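Local structure of sister chromatid cohesion protein (Chaetomium thermophilum, 5T8V) at residues R629-S632 with L633-I636; S664-Q667 with V668-S671. The protein probably acts as a loader of cohesin onto chromatin, the chain here being the C-terminal, HEAT-repeat part of a longer protein. All blocks are in the same frame, centred on the assembly; numbering follows the deposited sequence.

Interaction 1 (R629-S632 with L633-I636); sequences RSKS and LKSI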
loop_
_atom_site.group_PDB
_atom_site.type_symbol
_atom_site.label_atom_id
_atom_site.label_comp_id
_atom_site.label_asym_id
_atom_site.label_seq_id
_atom_site.Cartn_x
_atom_site.Cartn_y
_atom_site.Cartn_z
ATOM N N ARG A 629 -5.012 6.367 1.518
ATOM C CA ARG A 629 -4.159 5.241 1.153
ATOM C C ARG A 629 -2.798 5.722 0.660
ATOM O O ARG A 629 -1.754 5.304 1.172
ATOM C CB ARG A 629 -4.856 4.400 0.082
ATOM C CG ARG A 629 -4.033 3.236 -0.452
ATOM C CD ARG A 629 -4.710 2.597 -1.651
ATOM N NE ARG A 629 -6.028 2.068 -1.317
ATOM C CZ ARG A 629 -6.924 1.666 -2.213
ATOM N NH1 ARG A 629 -6.656 1.736 -3.511
ATOM N NH2 ARG A 629 -8.098 1.198 -1.810
ATOM N N SER A 630 -2.792 6.598 -0.348
ATOM C CA SER A 630 -1.529 7.106 -0.875
ATOM C C SER A 630 -0.751 7.855 0.198
ATOM O O SER A 630 0.479 7.749 0.274
ATOM C CB SER A 630 -1.790 8.013 -2.078
ATOM O OG SER A 630 -2.517 9.167 -1.693
ATOM N N LYS A 631 -1.452 8.622 1.033
ATOM C CA LYS A 631 -0.792 9.329 2.124
ATOM C C LYS A 631 -0.177 8.351 3.118
ATOM O O LYS A 631 0.957 8.547 3.576
ATOM C CB LYS A 631 -1.796 10.251 2.815
ATOM C CG LYS A 631 -1.246 11.011 4.003
ATOM C CD LYS A 631 -0.011 11.823 3.639
ATOM C CE LYS A 631 0.348 12.804 4.741
ATOM N NZ LYS A 631 0.354 12.149 6.075
ATOM N N SER A 632 -0.910 7.290 3.462
ATOM C CA SER A 632 -0.361 6.264 4.343
ATOM C C SER A 632 0.896 5.645 3.746
ATOM O O SER A 632 1.907 5.479 4.435
ATOM C CB SER A 632 -1.412 5.188 4.615
ATOM O OG SER A 632 -2.418 5.668 5.488
ATOM N N LEU A 633 0.849 5.285 2.462
ATOM C CA LEU A 633 2.027 4.722 1.811
ATOM C C LEU A 633 3.201 5.688 1.888
ATOM O O LEU A 633 4.329 5.292 2.202
ATOM C CB LEU A 633 1.708 4.375 0.356
ATOM C CG LEU A 633 0.638 3.301 0.149
ATOM C CD1 LEU A 633 0.268 3.197 -1.319
ATOM C CD2 LEU A 633 1.113 1.957 0.675
ATOM N N LYS A 634 2.951 6.967 1.604
ATOM C CA LYS A 634 3.998 7.977 1.702
ATOM C C LYS A 634 4.626 7.977 3.091
ATOM O O LYS A 634 5.857 7.937 3.237
ATOM C CB LYS A 634 3.408 9.347 1.365
ATOM C CG LYS A 634 4.392 10.505 1.392
ATOM C CD LYS A 634 4.059 11.540 0.317
ATOM C CE LYS A 634 2.623 12.059 0.426
ATOM N NZ LYS A 634 2.270 12.978 -0.695
ATOM N N SER A 635 3.791 8.001 4.133
ATOM C CA SER A 635 4.315 8.030 5.493
ATOM C C SER A 635 5.097 6.761 5.813
ATOM O O SER A 635 6.104 6.814 6.525
ATOM C CB SER A 635 3.171 8.228 6.486
ATOM O OG SER A 635 2.573 9.499 6.306
ATOM N N ILE A 636 4.656 5.614 5.294
ATOM C CA ILE A 636 5.377 4.368 5.542
ATOM C C ILE A 636 6.743 4.401 4.869
ATOM O O ILE A 636 7.740 3.932 5.433
ATOM C CB ILE A 636 4.541 3.163 5.073
ATOM C CG1 ILE A 636 3.282 3.037 5.933
ATOM C CG2 ILE A 636 5.359 1.877 5.154
ATOM C CD1 ILE A 636 2.272 2.027 5.420
#

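Interaction 2 (S664-Q667 with V668-S671); sequences SSTQ and VRDS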
loop_
_atom_site.group_PDB
_atom_site.type_symbol
_atom_site.label_atom_id
_atom_site.label_comp_id
_atom_site.label_asym_id
_atom_site.label_seq_id
_atom_site.Cartn_x
_atom_site.Cartn_y
_atom_site.Cartn_z
ATOM N N SER A 664 -7.452 -8.042 -1.078
ATOM C CA SER A 664 -8.575 -8.296 -1.971
ATOM C C SER A 664 -8.750 -7.211 -3.027
ATOM O O SER A 664 -9.477 -7.434 -4.002
ATOM C CB SER A 664 -9.867 -8.440 -1.159
ATOM O OG SER A 664 -10.118 -7.282 -0.382
ATOM N N SER A 665 -8.113 -6.057 -2.862
ATOM C CA SER A 665 -8.184 -4.973 -3.831
ATOM C C SER A 665 -6.969 -5.006 -4.750
ATOM O O SER A 665 -5.883 -5.441 -4.360
ATOM C CB SER A 665 -8.265 -3.619 -3.126
ATOM O OG SER A 665 -8.197 -2.554 -4.057
ATOM N N THR A 666 -7.164 -4.532 -5.981
ATOM C CA THR A 666 -6.122 -4.580 -7.000
ATOM C C THR A 666 -5.001 -3.592 -6.698
ATOM O O THR A 666 -3.873 -3.997 -6.393
ATOM C CB THR A 666 -6.719 -4.293 -8.382
ATOM O OG1 THR A 666 -7.646 -5.329 -8.727
ATOM C CG2 THR A 666 -5.631 -4.221 -9.455
ATOM N N GLN A 667 -5.298 -2.294 -6.784
ATOM C CA GLN A 667 -4.251 -1.287 -6.663
ATOM C C GLN A 667 -3.608 -1.279 -5.281
ATOM O O GLN A 667 -2.525 -0.704 -5.118
ATOM C CB GLN A 667 -4.817 0.090 -7.013
ATOM C CG GLN A 667 -4.893 0.319 -8.518
ATOM C CD GLN A 667 -5.939 1.340 -8.917
ATOM O OE1 GLN A 667 -6.205 2.298 -8.189
ATOM N NE2 GLN A 667 -6.544 1.135 -10.084
ATOM N N VAL A 668 -4.240 -1.907 -4.288
ATOM C CA VAL A 668 -3.571 -2.117 -3.006
ATOM C C VAL A 668 -2.383 -3.052 -3.190
ATOM O O VAL A 668 -1.295 -2.815 -2.650
ATOM C CB VAL A 668 -4.566 -2.660 -1.962
ATOM C CG1 VAL A 668 -3.866 -2.922 -0.632
ATOM C CG2 VAL A 668 -5.716 -1.684 -1.767
ATOM N N ARG A 669 -2.570 -4.129 -3.955
ATOM C CA ARG A 669 -1.447 -4.992 -4.301
ATOM C C ARG A 669 -0.474 -4.268 -5.223
ATOM O O ARG A 669 0.750 -4.390 -5.071
ATOM C CB ARG A 669 -1.958 -6.276 -4.956
ATOM C CG ARG A 669 -2.979 -7.042 -4.118
ATOM C CD ARG A 669 -3.369 -8.365 -4.771
ATOM N NE ARG A 669 -4.124 -8.177 -6.013
ATOM C CZ ARG A 669 -5.438 -8.348 -6.150
ATOM N NH1 ARG A 669 -6.192 -8.726 -5.125
ATOM N NH2 ARG A 669 -6.006 -8.144 -7.331
ATOM N N ASP A 670 -1.004 -3.495 -6.175
ATOM C CA ASP A 670 -0.151 -2.746 -7.093
ATOM C C ASP A 670 0.831 -1.858 -6.338
ATOM O O ASP A 670 2.018 -1.804 -6.679
ATOM C CB ASP A 670 -1.014 -1.909 -8.038
ATOM C CG ASP A 670 -0.239 -1.392 -9.233
ATOM O OD1 ASP A 670 0.503 -0.401 -9.078
ATOM O OD2 ASP A 670 -0.381 -1.974 -10.330
ATOM N N SER A 671 0.356 -1.150 -5.309
ATOM C CA SER A 671 1.252 -0.327 -4.501
ATOM C C SER A 671 2.098 -1.184 -3.564
ATOM O O SER A 671 3.270 -0.867 -3.308
ATOM C CB SER A 671 0.442 0.695 -3.705
ATOM O OG SER A 671 -0.238 1.588 -4.570
#

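Interaction 1 (R629-S632 with L633-I636)
Two successive turns of helix 628-642 meet where Lys631 and Ser635 stand one turn apart, with the carbonyl of Lys631 as the shared acceptor. Ser635 N donates to Lys631 O at 2.9 Å, and Ser635 OG adds a weak bond to the same oxygen at 3.3 Å. The hydroxyl reaches back because OG is turned away from its own carbonyl carbon and lies beside the backbone N (chi1 -65°). Lys631 bends at chi2 and chi4, which brings NZ within 3.5 Å of Ser635 OG, a weak bond; the stronger partner of this ammonium is Glu454 O. This i to i+4 bonding is regular alpha-helix within the HEAT-repeat array: Leu633 N to Arg629 O, Lys634 N to Ser630 O and Ile636 N to Ser632 O follow the same spacing, the last with an N-H...O angle of 154°. Apolar branches lie against the same carbonyls, Leu633 CG 3.3 Å from Arg629 O and Ile636 CG1 3.2 Å from Ser632 O. Beyond these turns Leu633 touches helix 666-682, while Ile636 packs on Leu617 and Leu618 of helix 610-619. Ser632 OG, on a buried residue, is satisfied by Ser620 OG and Val628 O.

Interaction 2 (S664-Q667 with V668-S671)
Over one face of the Arg669 guanidinium lie Ser665 O, 3.3 Å above the plane, and Thr666 CA, both offset toward the rim; Ser664 C approaches obliquely, 3.6 Å from NH1. The carbonyl oxygen of Ser665 is a packing neighbour here: its approach to NH1 has too poor an angle for a hydrogen bond. The arginine reaches this place by folding back, with CG beside its backbone N (chi1 -55°) and a bend at chi3, so that the side chain runs along the start of the helix and CG comes within 3.3 Å of Ser665 O. The Arg669 and Thr666 side chains cross at a slant, with NH2 of the arginine 3.5 Å from Thr666 OG1. The polar end is held by partners beyond these residues: NH1 bonds to Asp663 O and NE forms a salt bridge with Asp700. With a serine at the Arg669 position, Asp663 O and the Asp700 carboxylate would probably be left without these mates, and the packing over Ser665 O would be lost. Val668 CG2 packs 3.5 Å from Ser665 CB. The backbone then settles into helical bonding: Asp670 N bonds to Thr666 O at 2.9 Å and Ser671 N to Gln667 O, with a weak 3.3 Å bond from Ser671 OG to Gln667 O beside it. Asp670 OD1 pairs with Arg708 of helix 703-719. Ser665 holds the N-cap position without a side-chain capping bond, and the whole is the N-terminal start of helix 666-682, with the loop residues that lead into it, in an alpha-helical, HEAT-repeat array.

From the N terminus, the chain first passes through interaction 1, in the opening turns of helix 628-642, then runs through helix 652-660 before reaching interaction 2 at the start of helix 666-682. The two are in series: neither nests in nor crosses the other, and each closes just a turn between adjoining segments, with no intervening residues. The centres of interaction 1 and interaction 2 are about 14 Å apart, yet the two touch through side chains. Leu633 CD1 packs 3.5 Å from Ser671 CB, and Arg629 CZ lies 3.6 Å from Val668 CG2. These contacts join helix 628-642 to helix 666-682, while residues 664-671 also reach helix 703-719 and residues 629-636 reach helix 610-619.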